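Local coordinates for protein putative ABC transporter subunit, substrate-binding component (Rhodopseudomonas palustris, PDB 4EVQ) that binds 4-hydroxybenzoate and probably delivers it and related benzoate derivatives to an ABC transporter as its substrate-binding component, at residues A[155-160]-A[210-215]; A[296-301]-A[324-329]; A[22-27]-A[88-93]. All coordinates share one frame; numbering follows the deposited sequence.

Contact 1: residues A[155-160]-A[210-215]. With PHB (p-hydroxybenzoic acid), chain H.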
loop_
_atom_site.group_PDB
_atom_site.type_symbol
_atom_site.label_atom_id
_atom_site.label_comp_id
_atom_site.label_asym_id
_atom_site.label_seq_id
_atom_site.Cartn_x
_atom_site.Cartn_y
_atom_site.Cartn_z
ATOM N N VAL A 155 5.987 19.106 -11.634
ATOM C CA VAL A 155 6.720 18.050 -12.331
ATOM C C VAL A 155 6.529 16.762 -11.528
ATOM O O VAL A 155 6.539 16.798 -10.297
ATOM C CB VAL A 155 8.229 18.366 -12.410
ATOM C CG1 VAL A 155 9.051 17.160 -12.915
ATOM C CG2 VAL A 155 8.474 19.566 -13.280
ATOM N N THR A 156 6.330 15.632 -12.219
ATOM C CA THR A 156 6.234 14.343 -11.546
ATOM C C THR A 156 7.513 13.532 -11.762
ATOM O O THR A 156 8.197 13.702 -12.801
ATOM C CB THR A 156 5.043 13.501 -11.998
ATOM O OG1 THR A 156 5.268 13.046 -13.314
ATOM C CG2 THR A 156 3.754 14.277 -11.924
ATOM N N VAL A 157 7.877 12.723 -10.780
ATOM C CA VAL A 157 9.016 11.843 -10.938
ATOM C C VAL A 157 8.706 10.518 -10.219
ATOM O O VAL A 157 8.278 10.512 -9.052
ATOM C CB VAL A 157 10.311 12.518 -10.451
ATOM C CG1 VAL A 157 10.232 12.923 -9.032
ATOM C CG2 VAL A 157 11.506 11.642 -10.722
ATOM N N THR A 158 8.974 9.422 -10.896
ATOM C CA THR A 158 8.667 8.111 -10.325
ATOM C C THR A 158 9.409 7.050 -11.102
ATOM O O THR A 158 10.122 7.344 -12.056
ATOM C CB THR A 158 7.145 7.822 -10.272
ATOM O OG1 THR A 158 6.914 6.655 -9.477
ATOM C CG2 THR A 158 6.579 7.594 -11.640
ATOM N N TRP A 159 9.233 5.808 -10.676
ATOM C CA TRP A 159 9.763 4.655 -11.373
ATOM C C TRP A 159 8.852 4.239 -12.532
ATOM O O TRP A 159 7.616 4.360 -12.451
ATOM C CB TRP A 159 9.920 3.471 -10.403
ATOM C CG TRP A 159 11.155 3.511 -9.561
ATOM C CD1 TRP A 159 12.421 3.795 -9.989
ATOM C CD2 TRP A 159 11.259 3.222 -8.169
ATOM N NE1 TRP A 159 13.297 3.659 -8.966
ATOM C CE2 TRP A 159 12.625 3.298 -7.828
ATOM C CE3 TRP A 159 10.346 2.845 -7.190
ATOM C CZ2 TRP A 159 13.094 3.048 -6.534
ATOM C CZ3 TRP A 159 10.797 2.578 -5.945
ATOM C CH2 TRP A 159 12.155 2.705 -5.607
ATOM N N LYS A 160 9.483 3.728 -13.587
ATOM C CA LYS A 160 8.807 3.320 -14.797
ATOM C C LYS A 160 8.248 1.883 -14.648
ATOM O O LYS A 160 8.784 0.907 -15.158
ATOM C CB LYS A 160 9.721 3.444 -15.998
ATOM C CG LYS A 160 8.972 3.299 -17.338
ATOM C CD LYS A 160 9.766 3.646 -18.568
ATOM C CE LYS A 160 8.923 3.331 -19.801
ATOM N NZ LYS A 160 8.684 1.873 -20.003
ATOM N N VAL A 210 6.879 19.420 -6.802
ATOM C CA VAL A 210 7.240 18.117 -7.347
ATOM C C VAL A 210 6.360 17.070 -6.672
ATOM O O VAL A 210 6.176 17.099 -5.451
ATOM C CB VAL A 210 8.717 17.809 -7.118
ATOM C CG1 VAL A 210 9.037 16.373 -7.524
ATOM C CG2 VAL A 210 9.593 18.783 -7.905
ATOM N N TYR A 211 5.818 16.187 -7.498
ATOM C CA TYR A 211 5.081 15.007 -7.041
ATOM C C TYR A 211 5.938 13.783 -7.332
ATOM O O TYR A 211 6.266 13.536 -8.483
ATOM C CB TYR A 211 3.764 14.891 -7.797
ATOM C CG TYR A 211 2.936 13.639 -7.558
ATOM C CD1 TYR A 211 2.067 13.568 -6.496
ATOM C CD2 TYR A 211 2.978 12.567 -8.427
ATOM C CE1 TYR A 211 1.284 12.449 -6.308
ATOM C CE2 TYR A 211 2.201 11.431 -8.241
ATOM C CZ TYR A 211 1.349 11.402 -7.205
ATOM O OH TYR A 211 0.511 10.297 -7.020
ATOM N N ALA A 212 6.276 13.014 -6.291
ATOM C CA ALA A 212 7.140 11.849 -6.448
ATOM C C ALA A 212 6.524 10.622 -5.808
ATOM O O ALA A 212 6.003 10.672 -4.701
ATOM C CB ALA A 212 8.512 12.113 -5.826
ATOM N N PHE A 213 6.662 9.522 -6.525
ATOM C CA PHE A 213 6.390 8.211 -5.941
ATOM C C PHE A 213 7.656 7.375 -5.988
ATOM O O PHE A 213 8.144 7.006 -7.085
ATOM C CB PHE A 213 5.226 7.420 -6.565
ATOM C CG PHE A 213 5.241 5.937 -6.151
ATOM C CD1 PHE A 213 5.046 5.591 -4.843
ATOM C CD2 PHE A 213 5.553 4.934 -7.056
ATOM C CE1 PHE A 213 5.151 4.270 -4.420
ATOM C CE2 PHE A 213 5.681 3.595 -6.621
ATOM C CZ PHE A 213 5.475 3.290 -5.301
ATOM N N PHE A 214 8.172 7.099 -4.800
ATOM C CA PHE A 214 9.221 6.081 -4.563
ATOM C C PHE A 214 8.842 5.484 -3.212
ATOM O O PHE A 214 8.008 6.026 -2.471
ATOM C CB PHE A 214 10.623 6.702 -4.491
ATOM C CG PHE A 214 11.055 7.300 -5.776
ATOM C CD1 PHE A 214 11.449 6.520 -6.824
ATOM C CD2 PHE A 214 11.006 8.673 -5.970
ATOM C CE1 PHE A 214 11.752 7.040 -8.045
ATOM C CE2 PHE A 214 11.297 9.206 -7.172
ATOM C CZ PHE A 214 11.678 8.423 -8.227
ATOM N N SER A 215 9.428 4.343 -2.870
ATOM C CA SER A 215 9.147 3.708 -1.602
ATOM C C SER A 215 10.334 2.818 -1.229
ATOM O O SER A 215 11.040 2.354 -2.105
ATOM C CB SER A 215 7.835 2.900 -1.776
ATOM O OG SER A 215 7.435 2.254 -0.621
HETATM C "C1'" PHB H . 3.042 -1.048 -5.944
HETATM O "O1'" PHB H . 3.837 -1.521 -6.789
HETATM O "O2'" PHB H . 1.759 -1.172 -6.052
HETATM C C1 PHB H . 3.514 -0.320 -4.747
HETATM C C2 PHB H . 4.800 -0.563 -4.264
HETATM C C3 PHB H . 5.255 0.130 -3.154
HETATM C C4 PHB H . 4.455 1.049 -2.558
HETATM C C5 PHB H . 3.168 1.289 -3.004
HETATM C C6 PHB H . 2.730 0.604 -4.098
HETATM O O4 PHB H . 4.881 1.734 -1.480
#
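Val155, Thr156 and Val157 pair in parallel with Val210, Tyr211 and Ala212. This joins strands 153-159 and 209-213 in the central sheet of one lobe of the periplasmic binding protein fold. The strand segments lie 4.7 Å apart, with 13° between their axes.

Three backbone hydrogen bonds link them: Tyr211 N to Val155 O, Val157 N to Tyr211 O at 2.9 Å, and Phe213 N to Val157 O. The CA-H groups of Val210, Thr156 and Ala212 approach the same carbonyls.

A fourth bond comes from a side chain. With chi1 at -169°, Thr158 OG1 swings across and donates to Phe213 O at 2.7 Å. The hydroxyl arrives tilted from the carbonyl plane. Thr158 OG1 also sits at the edge of the Phe213 ring, 3.3 Å from Phe213 CD2.

Apolar packing fills the face under helix 217-228, where Val157 CG1 meets Ala212 CB at 3.7 Å and also touches Val210 CG1. Thr156 and Tyr211 lie on the other face, beneath helix 162-177, and Thr156 OG1 bonds to Asp185.

The aromatic pair is T-shaped. Phe214 points its edge at the indole face, with its CD1 3.6 Å from Trp159 CD2. Trp159 NE1 is held separately by Asp192 O.

The sheet's end reaches the bound 4-hydroxybenzoate. Phe213 CZ lies 3.7 Å from ligand C4, and ligand O4 donates to Ser215 OG at 2.7 Å.

Contact 2: residues A[296-301]-A[324-329]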
loop_
_atom_site.group_PDB
_atom_site.type_symbol
_atom_site.label_atom_id
_atom_site.label_comp_id
_atom_site.label_asym_id
_atom_site.label_seq_id
_atom_site.Cartn_x
_atom_site.Cartn_y
_atom_site.Cartn_z
ATOM N N ALA A 296 -4.989 -7.326 6.998
ATOM C CA ALA A 296 -5.162 -8.584 6.272
ATOM C C ALA A 296 -5.433 -9.680 7.285
ATOM O O ALA A 296 -6.316 -10.520 7.036
ATOM C CB ALA A 296 -3.940 -8.897 5.433
ATOM N N GLY A 297 -4.744 -9.671 8.422
ATOM C CA GLY A 297 -5.010 -10.622 9.506
ATOM C C GLY A 297 -6.403 -10.449 10.044
ATOM O O GLY A 297 -7.115 -11.458 10.194
ATOM N N GLN A 298 -6.855 -9.232 10.305
ATOM C CA GLN A 298 -8.231 -9.059 10.779
ATOM C C GLN A 298 -9.275 -9.513 9.768
ATOM O O GLN A 298 -10.336 -10.093 10.139
ATOM C CB GLN A 298 -8.487 -7.601 11.133
ATOM C CG GLN A 298 -7.553 -7.008 12.165
ATOM C CD GLN A 298 -8.227 -5.865 12.902
ATOM O OE1 GLN A 298 -9.038 -6.081 13.817
ATOM N NE2 GLN A 298 -7.889 -4.649 12.538
ATOM N N LEU A 299 -9.056 -9.249 8.494
ATOM C CA LEU A 299 -10.006 -9.632 7.473
ATOM C C LEU A 299 -10.068 -11.157 7.366
ATOM O O LEU A 299 -11.168 -11.749 7.284
ATOM C CB LEU A 299 -9.585 -9.009 6.146
ATOM C CG LEU A 299 -10.556 -9.214 4.992
ATOM C CD1 LEU A 299 -11.930 -8.586 5.290
ATOM C CD2 LEU A 299 -9.983 -8.693 3.677
ATOM N N LEU A 300 -8.917 -11.823 7.346
ATOM C CA LEU A 300 -8.899 -13.267 7.323
ATOM C C LEU A 300 -9.550 -13.818 8.546
ATOM O O LEU A 300 -10.311 -14.811 8.434
ATOM C CB LEU A 300 -7.454 -13.762 7.189
ATOM C CG LEU A 300 -7.315 -15.293 7.072
ATOM C CD1 LEU A 300 -8.150 -15.836 5.924
ATOM C CD2 LEU A 300 -5.858 -15.677 6.892
ATOM N N ASP A 301 -9.311 -13.271 9.723
ATOM C CA ASP A 301 -9.953 -13.751 10.939
ATOM C C ASP A 301 -11.463 -13.694 10.797
ATOM O O ASP A 301 -12.158 -14.636 11.215
ATOM C CB ASP A 301 -9.486 -12.857 12.117
ATOM C CG ASP A 301 -9.595 -13.527 13.492
ATOM O OD1 ASP A 301 -9.792 -14.728 13.593
ATOM O OD2 ASP A 301 -9.382 -12.797 14.481
ATOM N N ALA A 324 -17.172 -7.832 5.766
ATOM C CA ALA A 324 -16.525 -7.558 7.033
ATOM C C ALA A 324 -16.387 -6.066 7.327
ATOM O O ALA A 324 -16.215 -5.222 6.431
ATOM C CB ALA A 324 -15.177 -8.241 7.102
ATOM N N SER A 325 -16.467 -5.742 8.601
ATOM C CA SER A 325 -16.021 -4.437 9.044
ATOM C C SER A 325 -15.525 -4.585 10.485
ATOM O O SER A 325 -16.022 -5.380 11.295
ATOM C CB SER A 325 -17.099 -3.380 8.877
ATOM O OG SER A 325 -18.165 -3.733 9.698
ATOM N N PHE A 326 -14.477 -3.846 10.758
ATOM C CA PHE A 326 -13.773 -3.962 12.019
ATOM C C PHE A 326 -12.999 -2.673 12.181
ATOM O O PHE A 326 -12.861 -1.852 11.253
ATOM C CB PHE A 326 -12.838 -5.195 12.060
ATOM C CG PHE A 326 -11.947 -5.337 10.853
ATOM C CD1 PHE A 326 -10.808 -4.583 10.716
ATOM C CD2 PHE A 326 -12.281 -6.224 9.842
ATOM C CE1 PHE A 326 -9.989 -4.726 9.573
ATOM C CE2 PHE A 326 -11.500 -6.351 8.722
ATOM C CZ PHE A 326 -10.336 -5.606 8.592
ATOM N N ALA A 327 -12.520 -2.468 13.386
ATOM C CA ALA A 327 -11.681 -1.316 13.632
ATOM C C ALA A 327 -10.253 -1.634 13.205
ATOM O O ALA A 327 -9.634 -2.628 13.619
ATOM C CB ALA A 327 -11.731 -0.958 15.049
ATOM N N SER A 328 -9.733 -0.752 12.362
ATOM C CA SER A 328 -8.344 -0.773 11.933
ATOM C C SER A 328 -7.582 0.288 12.705
ATOM O O SER A 328 -8.162 1.270 13.110
ATOM C CB SER A 328 -8.302 -0.436 10.437
ATOM O OG SER A 328 -6.958 -0.127 10.002
ATOM N N PRO A 329 -6.252 0.175 12.782
ATOM C CA PRO A 329 -5.431 1.295 13.203
ATOM C C PRO A 329 -5.756 2.572 12.411
ATOM O O PRO A 329 -5.578 3.679 12.918
ATOM C CB PRO A 329 -3.996 0.775 12.971
ATOM C CG PRO A 329 -4.118 -0.683 13.261
ATOM C CD PRO A 329 -5.450 -1.038 12.585
HETATM O O HOH W 1 -9.678 -4.561 15.847
#
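Gln298 and Leu299 meet Ala324, Phe326 and Ala327 where a helix segment and a strand segment run nearly antiparallel, their axes 9.3 Å apart at 155°. Helix 288-306 packs here on a beta hairpin whose first strand is 325-328 and whose second is 331-334.

Gln298 and Phe326 carry most of the contact. Gln298 CB sits over one face of the phenyl ring in a CH-pi contact, 3.7 Å from the centroid and shifted toward the rim. Phe326 chi1 of 49° places CG between its backbone N and carbonyl carbon, which turns the ring back to the helix.

Beyond CG the glutamine chain is extended and passes the ring to the hairpin backbone. Gln298 NE2 donates to Ala327 O at 2.9 Å. The acceptor lies close to the amide plane, but the donor is tilted 27° from the carbonyl plane. NE2 also bonds to Asp295 OD1, so two acceptors fix the amide's rotation. A water lies 2.6 Å from Gln298 OE1 and next to Ala327 O.

Leu299 closes the other end of the contact. Leu299 CD1 touches Phe326 CE2 at 4.1 Å and Ala324 CB at 3.7 Å.

Contact 3: residues A[22-27]-A[88-93]. With PHB (p-hydroxybenzoic acid), chain H.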
loop_
_atom_site.group_PDB
_atom_site.type_symbol
_atom_site.label_atom_id
_atom_site.label_comp_id
_atom_site.label_asym_id
_atom_site.label_seq_id
_atom_site.Cartn_x
_atom_site.Cartn_y
_atom_site.Cartn_z
ATOM N N LEU A 22 3.081 -14.369 -0.504
ATOM C CA LEU A 22 3.928 -14.009 -1.627
ATOM C C LEU A 22 4.292 -12.551 -1.468
ATOM O O LEU A 22 3.436 -11.671 -1.636
ATOM C CB LEU A 22 3.180 -14.229 -2.947
ATOM C CG LEU A 22 3.958 -13.959 -4.235
ATOM C CD1 LEU A 22 5.087 -14.977 -4.411
ATOM C CD2 LEU A 22 3.068 -13.921 -5.497
ATOM N N LEU A 23 5.528 -12.293 -1.100
ATOM C CA LEU A 23 5.960 -10.947 -0.741
ATOM C C LEU A 23 7.396 -10.783 -1.108
ATOM O O LEU A 23 8.104 -11.788 -1.265
ATOM C CB LEU A 23 5.776 -10.681 0.766
ATOM C CG LEU A 23 4.326 -10.549 1.260
ATOM C CD1 LEU A 23 4.320 -10.575 2.773
ATOM C CD2 LEU A 23 3.745 -9.252 0.725
ATOM N N PRO A 24 7.862 -9.527 -1.207
ATOM C CA PRO A 24 9.293 -9.300 -1.431
ATOM C C PRO A 24 10.082 -9.473 -0.151
ATOM O O PRO A 24 10.029 -8.616 0.721
ATOM C CB PRO A 24 9.348 -7.880 -1.958
ATOM C CG PRO A 24 8.139 -7.210 -1.357
ATOM C CD PRO A 24 7.084 -8.275 -1.262
ATOM N N TYR A 25 10.832 -10.571 -0.044
ATOM C CA TYR A 25 11.717 -10.790 1.106
ATOM C C TYR A 25 13.165 -10.466 0.732
ATOM O O TYR A 25 14.071 -10.713 1.509
ATOM C CB TYR A 25 11.591 -12.228 1.608
ATOM C CG TYR A 25 10.231 -12.480 2.257
ATOM C CD1 TYR A 25 9.916 -11.879 3.478
ATOM C CD2 TYR A 25 9.253 -13.297 1.672
ATOM C CE1 TYR A 25 8.680 -12.060 4.080
ATOM C CE2 TYR A 25 8.016 -13.477 2.313
ATOM C CZ TYR A 25 7.766 -12.844 3.512
ATOM O OH TYR A 25 6.553 -13.026 4.132
ATOM N N SER A 26 13.377 -10.051 -0.509
ATOM C CA SER A 26 14.666 -9.588 -0.978
ATOM C C SER A 26 14.419 -8.413 -1.897
ATOM O O SER A 26 13.304 -8.164 -2.337
ATOM C CB SER A 26 15.420 -10.701 -1.735
ATOM O OG SER A 26 14.719 -11.062 -2.896
ATOM N N GLY A 27 15.496 -7.708 -2.216
ATOM C CA GLY A 27 15.469 -6.621 -3.157
ATOM C C GLY A 27 14.917 -5.330 -2.593
ATOM O O GLY A 27 14.801 -5.098 -1.366
ATOM N N GLY A 88 -0.742 -11.621 -0.851
ATOM C CA GLY A 88 0.374 -10.970 -1.538
ATOM C C GLY A 88 -0.179 -10.011 -2.553
ATOM O O GLY A 88 -1.394 -9.978 -2.816
ATOM N N THR A 89 0.634 -9.095 -3.088
ATOM C CA THR A 89 2.008 -8.823 -2.747
ATOM C C THR A 89 2.225 -7.303 -2.719
ATOM O O THR A 89 1.239 -6.542 -2.616
ATOM C CB THR A 89 2.924 -9.528 -3.725
ATOM O OG1 THR A 89 4.314 -9.279 -3.352
ATOM C CG2 THR A 89 2.712 -9.070 -5.154
ATOM N N VAL A 90 3.466 -6.846 -2.805
ATOM C CA VAL A 90 3.812 -5.421 -2.822
ATOM C C VAL A 90 3.812 -4.766 -4.165
ATOM O O VAL A 90 3.162 -3.743 -4.347
ATOM C CB VAL A 90 5.189 -5.216 -2.134
ATOM C CG1 VAL A 90 5.723 -3.795 -2.316
ATOM C CG2 VAL A 90 5.081 -5.539 -0.632
ATOM N N HIS A 91 4.529 -5.333 -5.118
ATOM C CA HIS A 91 4.746 -4.731 -6.446
ATOM C C HIS A 91 3.548 -5.001 -7.362
ATOM O O HIS A 91 3.123 -6.143 -7.496
ATOM C CB HIS A 91 6.043 -5.343 -6.999
ATOM C CG HIS A 91 6.504 -4.808 -8.323
ATOM N ND1 HIS A 91 5.875 -5.094 -9.516
ATOM C CD2 HIS A 91 7.623 -4.123 -8.651
ATOM C CE1 HIS A 91 6.565 -4.571 -10.516
ATOM N NE2 HIS A 91 7.620 -3.956 -10.017
ATOM N N SER A 92 2.998 -3.952 -7.940
ATOM C CA SER A 92 1.787 -4.067 -8.735
ATOM C C SER A 92 1.904 -4.975 -9.925
ATOM O O SER A 92 0.932 -5.609 -10.299
ATOM C CB SER A 92 1.336 -2.700 -9.239
ATOM O OG SER A 92 0.627 -1.962 -8.275
ATOM N N GLY A 93 3.062 -5.022 -10.567
ATOM C CA GLY A 93 3.223 -5.924 -11.695
ATOM C C GLY A 93 3.182 -7.396 -11.267
ATOM O O GLY A 93 2.551 -8.213 -11.948
HETATM C "C1'" PHB H . 3.042 -1.048 -5.944
HETATM O "O1'" PHB H . 3.837 -1.521 -6.789
HETATM O "O2'" PHB H . 1.759 -1.172 -6.052
HETATM C C1 PHB H . 3.514 -0.320 -4.747
HETATM C C2 PHB H . 4.800 -0.563 -4.264
HETATM C C3 PHB H . 5.255 0.130 -3.154
HETATM C C4 PHB H . 4.455 1.049 -2.558
HETATM C C5 PHB H . 3.168 1.289 -3.004
HETATM C C6 PHB H . 2.730 0.604 -4.098
HETATM O O4 PHB H . 4.881 1.734 -1.480
#
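Pro24 and Val90 form the tight part of this contact, where strand 17-23 and the end of strand 85-88 give way to the loops at the ligand cleft. Pro24 CD lies 3.4 Å from Val90 CG2, closer than two carbons usually come. Pro24 CG rests on the same branch, and the proline ring crosses the valine at about a right angle. Leu23 CD2 adds a lighter touch on Val90 CG2.

Below this pair the backbones are also close. Gly88 has no side chain, and Leu22 O comes within 3.1 Å of Gly88 CA. A cis peptide bond follows, leading into Thr89. Thr89 OG1 sits beside Leu23 CA but is hydrogen-bonded to Asp63.

The loose side is the rest of segment 22-27. From Tyr25 to Gly27 the chain leaves segment 88-93 and makes no contact with it; Gly27 is exposed.

Val90 faces two ways. At chi1 171° the Val90 CG1 branch points to the ligand, 3.9 Å from ring atom C2 of 4-hydroxybenzoate, while CG2 backs onto Pro24. Replacing Pro24 by an alanine would take CG and CD away from Val90 CG2, and would probably leave a gap behind the valine and let it turn beside the ligand.

The carboxylate sits at the start of helix 92-105. Ser92 N donates to ligand O1' at 2.8 Å, and Ser92 OG donates to O2' at 2.6 Å. His91 takes the N-cap position, its ND1 accepting a weak bond from Gly93 N. A helix start supplies N-H groups and a partial positive charge, which would probably favour an anionic carboxylate here.

Overall arrangement
Along the chain the order is contact 3, contact 1, contact 2, each closing before the next opens. Contact 3 lies where the inner strands 17-23 and 85-88 of the six-strand sheet end, and contact 1 in the seven-strand sheet. Their centres are 19 Å apart and their nearest atoms about 7 Å. The ligand spans this interval: contact 3 holds its carboxylate and contact 1 its hydroxyl, so the two lobes share one substrate. Contact 2 does not touch the ligand. It sits on the side of contact 3's sheet, where helix 288-306 meets strand 50-51. The centres of contacts 2 and 3 are 21 Å apart. Contacts 1 and 2 lie on opposite sides of the chain's centre, 31 Å between centres.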